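Local coordinates for protein OBCA, Oxalate Biosynthetic Component A (Burkholderia glumae, PDB 4NNB) that is an oxalate biosynthetic component A protein with a TIM-barrel domain that holds a magnesium ion beside an oxaloacetate ion, at residues E211-A220 / G494-R503. Sequence-based numbering, arbitrary orientation.
Sequences ETIRSMRAGA and GTWEQVSLVR
Trp496 N donates to Glu211 OE2 at 2.7 Å, meeting the carboxylate oxygen nearly along its C-O axis, though the N-H...O angle is only 144°. Glutamate suits this place because its chain reaches the first turn of the neighbouring helix: CG stands anti to the backbone N (chi1 -179°) and a bend at chi2 turns the carboxylate across. The start of that helix would probably favour its negative charge. The carboxylate lies almost coplanar with the indole at its edge, OE2 3.4 Å from Trp496 CD1, while a water joins Glu211 OE1 to Trp496 NE1. On one indole face the guanidinium of Arg214 stacks in a cation-pi contact, CZ 3.8 Å from the five-membered ring centroid; Glu497 CB lies over the rim of the opposite face. Helix segments 211-217 and 495-503 run almost parallel (10°) on the outside of the TIM barrel, and Ser215, Ala220 and Thr495 also rest on Ala10 of strand 5-10. Ser215 CA comes within 4.0 Å of Trp496 CA, which small Ser215 and Ala218 suit; Val499 CG1 is the apolar filler, 4.1 Å from Ala220 CB. Ser215 OG donates to Glu211 O from the carbonyl face opposite to Ser215 N, satisfying serine's hydroxyl within its own helix. Gly219, first to leave helical angles, has the positive phi of a Schellman motif, which glycine readily takes.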
ATOM      1  N   GLU A 211      -6.591 -11.702  -5.592  1.00 26.62           N
ATOM      2  CA  GLU A 211      -6.655 -10.871  -4.383  1.00 24.92           C
ATOM      3  C   GLU A 211      -7.955 -10.082  -4.302  1.00 25.99           C
ATOM      4  O   GLU A 211      -8.540  -9.940  -3.220  1.00 25.31           O
ATOM      5  CB  GLU A 211      -5.431  -9.937  -4.283  1.00 25.55           C
ATOM      6  CG  GLU A 211      -5.428  -9.062  -3.043  1.00 23.32           C
ATOM      7  CD  GLU A 211      -5.313  -9.874  -1.745  1.00 26.54           C
ATOM      8  OE1 GLU A 211      -4.497 -10.818  -1.694  1.00 25.29           O
ATOM      9  OE2 GLU A 211      -6.035  -9.562  -0.780  1.00 30.19           O
ATOM     10  N   THR A 212      -8.420  -9.583  -5.449  1.00 25.62           N
ATOM     11  CA  THR A 212      -9.704  -8.886  -5.514  1.00 22.31           C
ATOM     12  C   THR A 212     -10.837  -9.782  -5.005  1.00 26.39           C
ATOM     13  O   THR A 212     -11.652  -9.377  -4.172  1.00 24.30           O
ATOM     14  CB  THR A 212     -10.021  -8.438  -6.975  1.00 22.41           C
ATOM     15  OG1 THR A 212      -9.041  -7.475  -7.391  1.00 24.20           O
ATOM     16  CG2 THR A 212     -11.399  -7.815  -7.070  1.00 23.14           C
ATOM     17  N   ILE A 213     -10.896 -10.996  -5.529  1.00 25.00           N
ATOM     18  CA  ILE A 213     -11.925 -11.947  -5.116  1.00 27.36           C
ATOM     19  C   ILE A 213     -11.806 -12.333  -3.639  1.00 25.38           C
ATOM     20  O   ILE A 213     -12.805 -12.321  -2.912  1.00 27.07           O
ATOM     21  CB  ILE A 213     -11.900 -13.179  -6.018  1.00 27.62           C
ATOM     22  CG1 ILE A 213     -12.453 -12.789  -7.387  1.00 30.00           C
ATOM     23  CG2 ILE A 213     -12.757 -14.304  -5.417  1.00 32.25           C
ATOM     24  CD1 ILE A 213     -11.882 -13.587  -8.486  1.00 35.09           C
ATOM     25  N   ARG A 214     -10.596 -12.648  -3.187  1.00 23.92           N
ATOM     26  CA  ARG A 214     -10.397 -12.928  -1.766  1.00 29.38           C
ATOM     27  C   ARG A 214     -10.780 -11.750  -0.881  1.00 28.36           C
ATOM     28  O   ARG A 214     -11.395 -11.940   0.164  1.00 24.67           O
ATOM     29  CB  ARG A 214      -8.952 -13.344  -1.478  1.00 29.18           C
ATOM     30  CG  ARG A 214      -8.548 -14.632  -2.165  1.00 34.68           C
ATOM     31  CD  ARG A 214      -7.634 -15.421  -1.269  1.00 46.82           C
ATOM     32  NE  ARG A 214      -8.221 -15.600   0.056  1.00 45.92           N
ATOM     33  CZ  ARG A 214      -7.551 -16.039   1.113  1.00 44.05           C
ATOM     34  NH1 ARG A 214      -8.160 -16.158   2.282  1.00 49.10           N
ATOM     35  NH2 ARG A 214      -6.268 -16.349   1.003  1.00 49.46           N
ATOM     36  N   SER A 215     -10.412 -10.537  -1.287  1.00 24.55           N
ATOM     37  CA  SER A 215     -10.766  -9.350  -0.509  1.00 24.38           C
ATOM     38  C   SER A 215     -12.275  -9.153  -0.397  1.00 22.32           C
ATOM     39  O   SER A 215     -12.797  -8.820   0.681  1.00 25.27           O
ATOM     40  CB  SER A 215     -10.104  -8.094  -1.098  1.00 25.14           C
ATOM     41  OG  SER A 215      -8.720  -8.097  -0.800  1.00 25.33           O
ATOM     42  N   MET A 216     -12.979  -9.342  -1.505  1.00 24.64           N
ATOM     43  CA  MET A 216     -14.437  -9.253  -1.494  1.00 26.68           C
ATOM     44  C   MET A 216     -15.047 -10.320  -0.580  1.00 26.74           C
ATOM     45  O   MET A 216     -15.998 -10.057   0.156  1.00 30.26           O
ATOM     46  CB  MET A 216     -14.996  -9.453  -2.895  1.00 29.89           C
ATOM     47  CG  MET A 216     -14.949  -8.229  -3.783  1.00 35.49           C
ATOM     48  SD  MET A 216     -15.721  -8.733  -5.313  1.00 42.13           S
ATOM     49  CE  MET A 216     -17.400  -8.984  -4.771  1.00 26.49           C
ATOM     50  N   ARG A 217     -14.483 -11.521  -0.615  1.00 27.68           N
ATOM     51  CA  ARG A 217     -15.035 -12.606   0.192  1.00 31.82           C
ATOM     52  C   ARG A 217     -14.732 -12.439   1.676  1.00 30.96           C
ATOM     53  O   ARG A 217     -15.442 -12.973   2.516  1.00 33.50           O
ATOM     54  CB  ARG A 217     -14.585 -13.956  -0.368  1.00 32.48           C
ATOM     55  CG  ARG A 217     -15.240 -14.210  -1.706  1.00 27.94           C
ATOM     56  CD  ARG A 217     -14.730 -15.434  -2.414  1.00 32.45           C
ATOM     57  NE  ARG A 217     -15.466 -15.626  -3.663  1.00 33.45           N
ATOM     58  CZ  ARG A 217     -15.195 -16.556  -4.572  1.00 30.27           C
ATOM     59  NH1 ARG A 217     -14.192 -17.397  -4.394  1.00 33.21           N
ATOM     60  NH2 ARG A 217     -15.930 -16.632  -5.668  1.00 30.44           N
ATOM     61  N   ALA A 218     -13.706 -11.648   1.990  1.00 28.05           N
ATOM     62  CA  ALA A 218     -13.369 -11.334   3.370  1.00 26.76           C
ATOM     63  C   ALA A 218     -14.209 -10.162   3.865  1.00 28.19           C
ATOM     64  O   ALA A 218     -14.157  -9.812   5.047  1.00 27.92           O
ATOM     65  CB  ALA A 218     -11.858 -11.022   3.514  1.00 27.42           C
ATOM     66  N   GLY A 219     -14.967  -9.543   2.962  1.00 27.75           N
ATOM     67  CA  GLY A 219     -15.902  -8.502   3.356  1.00 27.18           C
ATOM     68  C   GLY A 219     -15.891  -7.180   2.591  1.00 30.10           C
ATOM     69  O   GLY A 219     -16.705  -6.306   2.871  1.00 30.60           O
ATOM     70  N   ALA A 220     -14.983  -7.016   1.630  1.00 26.48           N
ATOM     71  CA  ALA A 220     -14.881  -5.736   0.926  1.00 27.33           C
ATOM     72  C   ALA A 220     -15.994  -5.607  -0.112  1.00 25.13           C
ATOM     73  O   ALA A 220     -16.205  -6.513  -0.917  1.00 27.61           O
ATOM     74  CB  ALA A 220     -13.497  -5.580   0.262  1.00 23.69           C
ATOM     75  N   GLY A 494      -2.017 -10.401   3.116  1.00 25.34           N
ATOM     76  CA  GLY A 494      -2.723  -9.934   1.942  1.00 23.44           C
ATOM     77  C   GLY A 494      -3.678  -8.819   2.317  1.00 25.99           C
ATOM     78  O   GLY A 494      -3.936  -8.584   3.503  1.00 22.55           O
ATOM     79  N   THR A 495      -4.178  -8.107   1.311  1.00 22.14           N
ATOM     80  CA  THR A 495      -5.226  -7.126   1.550  1.00 22.84           C
ATOM     81  C   THR A 495      -6.443  -7.803   2.178  1.00 23.59           C
ATOM     82  O   THR A 495      -7.067  -7.247   3.076  1.00 22.01           O
ATOM     83  CB  THR A 495      -5.611  -6.377   0.243  1.00 22.35           C
ATOM     84  OG1 THR A 495      -4.504  -5.544  -0.158  1.00 21.73           O
ATOM     85  CG2 THR A 495      -6.828  -5.513   0.463  1.00 20.90           C
ATOM     86  N   TRP A 496      -6.765  -9.014   1.733  1.00 23.41           N
ATOM     87  CA  TRP A 496      -7.905  -9.730   2.313  1.00 26.33           C
ATOM     88  C   TRP A 496      -7.780  -9.858   3.842  1.00 26.72           C
ATOM     89  O   TRP A 496      -8.780  -9.808   4.561  1.00 24.82           O
ATOM     90  CB  TRP A 496      -8.061 -11.113   1.674  1.00 25.99           C
ATOM     91  CG  TRP A 496      -6.919 -12.027   1.986  1.00 29.86           C
ATOM     92  CD1 TRP A 496      -5.810 -12.253   1.216  1.00 27.54           C
ATOM     93  CD2 TRP A 496      -6.766 -12.837   3.163  1.00 29.37           C
ATOM     94  NE1 TRP A 496      -4.977 -13.149   1.849  1.00 29.93           N
ATOM     95  CE2 TRP A 496      -5.542 -13.523   3.040  1.00 30.41           C
ATOM     96  CE3 TRP A 496      -7.545 -13.041   4.307  1.00 28.89           C
ATOM     97  CZ2 TRP A 496      -5.076 -14.398   4.027  1.00 33.82           C
ATOM     98  CZ3 TRP A 496      -7.078 -13.912   5.287  1.00 35.61           C
ATOM     99  CH2 TRP A 496      -5.861 -14.578   5.138  1.00 34.59           C
ATOM    100  N   GLU A 497      -6.557 -10.006   4.341  1.00 25.40           N
ATOM    101  CA  GLU A 497      -6.383 -10.148   5.785  1.00 27.98           C
ATOM    102  C   GLU A 497      -6.699  -8.835   6.495  1.00 28.18           C
ATOM    103  O   GLU A 497      -7.366  -8.825   7.536  1.00 25.58           O
ATOM    104  CB  GLU A 497      -4.981 -10.655   6.149  1.00 24.19           C
ATOM    105  CG  GLU A 497      -4.826 -10.871   7.654  1.00 27.65           C
ATOM    106  CD  GLU A 497      -3.525 -11.534   8.022  1.00 27.02           C
ATOM    107  OE1 GLU A 497      -3.564 -12.511   8.789  1.00 29.22           O
ATOM    108  OE2 GLU A 497      -2.456 -11.070   7.558  1.00 27.98           O
ATOM    109  N   GLN A 498      -6.245  -7.726   5.913  1.00 24.66           N
ATOM    110  CA  GLN A 498      -6.554  -6.403   6.448  1.00 25.33           C
ATOM    111  C   GLN A 498      -8.047  -6.122   6.413  1.00 24.40           C
ATOM    112  O   GLN A 498      -8.588  -5.526   7.345  1.00 25.85           O
ATOM    113  CB  GLN A 498      -5.754  -5.328   5.696  1.00 23.38           C
ATOM    114  CG  GLN A 498      -4.237  -5.556   5.831  1.00 20.78           C
ATOM    115  CD  GLN A 498      -3.411  -4.750   4.840  1.00 25.86           C
ATOM    116  OE1 GLN A 498      -3.823  -4.535   3.693  1.00 22.70           O
ATOM    117  NE2 GLN A 498      -2.245  -4.293   5.281  1.00 23.82           N
ATOM    118  N   VAL A 499      -8.707  -6.574   5.350  1.00 24.62           N
ATOM    119  CA  VAL A 499     -10.158  -6.476   5.242  1.00 24.38           C
ATOM    120  C   VAL A 499     -10.872  -7.252   6.370  1.00 28.28           C
ATOM    121  O   VAL A 499     -11.787  -6.717   7.002  1.00 26.85           O
ATOM    122  CB  VAL A 499     -10.649  -6.964   3.860  1.00 25.17           C
ATOM    123  CG1 VAL A 499     -12.168  -7.021   3.813  1.00 24.44           C
ATOM    124  CG2 VAL A 499     -10.116  -6.048   2.737  1.00 25.51           C
ATOM    125  N   SER A 500     -10.452  -8.499   6.611  1.00 28.23           N
ATOM    126  CA  SER A 500     -11.068  -9.345   7.648  1.00 31.40           C
ATOM    127  C   SER A 500     -10.959  -8.696   9.008  1.00 28.89           C
ATOM    128  O   SER A 500     -11.921  -8.680   9.768  1.00 31.13           O
ATOM    129  CB  SER A 500     -10.411 -10.733   7.709  1.00 32.10           C
ATOM    130  OG  SER A 500     -10.524 -11.406   6.476  1.00 41.64           O
ATOM    131  N   LEU A 501      -9.777  -8.161   9.298  1.00 27.61           N
ATOM    132  CA  LEU A 501      -9.493  -7.544  10.583  1.00 29.20           C
ATOM    133  C   LEU A 501     -10.260  -6.249  10.812  1.00 32.47           C
ATOM    134  O   LEU A 501     -10.776  -6.021  11.904  1.00 30.58           O
ATOM    135  CB  LEU A 501      -7.992  -7.312  10.748  1.00 28.98           C
ATOM    136  CG  LEU A 501      -7.178  -8.581  10.999  1.00 31.37           C
ATOM    137  CD1 LEU A 501      -5.691  -8.308  10.826  1.00 28.20           C
ATOM    138  CD2 LEU A 501      -7.467  -9.121  12.402  1.00 34.51           C
ATOM    139  N   VAL A 502     -10.349  -5.391   9.802  1.00 29.19           N
ATOM    140  CA  VAL A 502     -11.133  -4.180   9.993  1.00 25.24           C
ATOM    141  C   VAL A 502     -12.628  -4.505  10.117  1.00 29.96           C
ATOM    142  O   VAL A 502     -13.334  -3.879  10.901  1.00 32.09           O
ATOM    143  CB  VAL A 502     -10.880  -3.112   8.903  1.00 29.63           C
ATOM    144  CG1 VAL A 502     -11.599  -3.476   7.621  1.00 27.71           C
ATOM    145  CG2 VAL A 502     -11.369  -1.756   9.400  1.00 30.73           C
ATOM    146  N   ARG A 503     -13.097  -5.490   9.352  1.00 30.38           N
ATOM    147  CA  ARG A 503     -14.477  -5.959   9.442  1.00 29.99           C
ATOM    148  C   ARG A 503     -14.766  -6.426  10.862  1.00 34.57           C
ATOM    149  O   ARG A 503     -15.800  -6.095  11.447  1.00 32.62           O
ATOM    150  CB  ARG A 503     -14.690  -7.112   8.471  1.00 30.68           C
ATOM    151  CG  ARG A 503     -16.099  -7.715   8.482  1.00 40.31           C
ATOM    152  CD  ARG A 503     -16.162  -8.881   7.508  1.00 37.51           C
ATOM    153  NE  ARG A 503     -17.442  -9.582   7.509  1.00 46.24           N
ATOM    154  CZ  ARG A 503     -17.728 -10.607   8.306  1.00 47.93           C
ATOM    155  NH1 ARG A 503     -16.827 -11.039   9.183  1.00 44.03           N
ATOM    156  NH2 ARG A 503     -18.913 -11.198   8.231  1.00 47.73           N
TER
HETATM  157  O   HOH W   1      -2.216  -9.316  -1.268  1.00 23.75           O
HETATM  158  O   HOH W   2      -2.570 -12.872  -0.317  1.00 36.20           O
HETATM  159  O   HOH W   3     -13.810 -11.750   6.937  1.00 33.13           O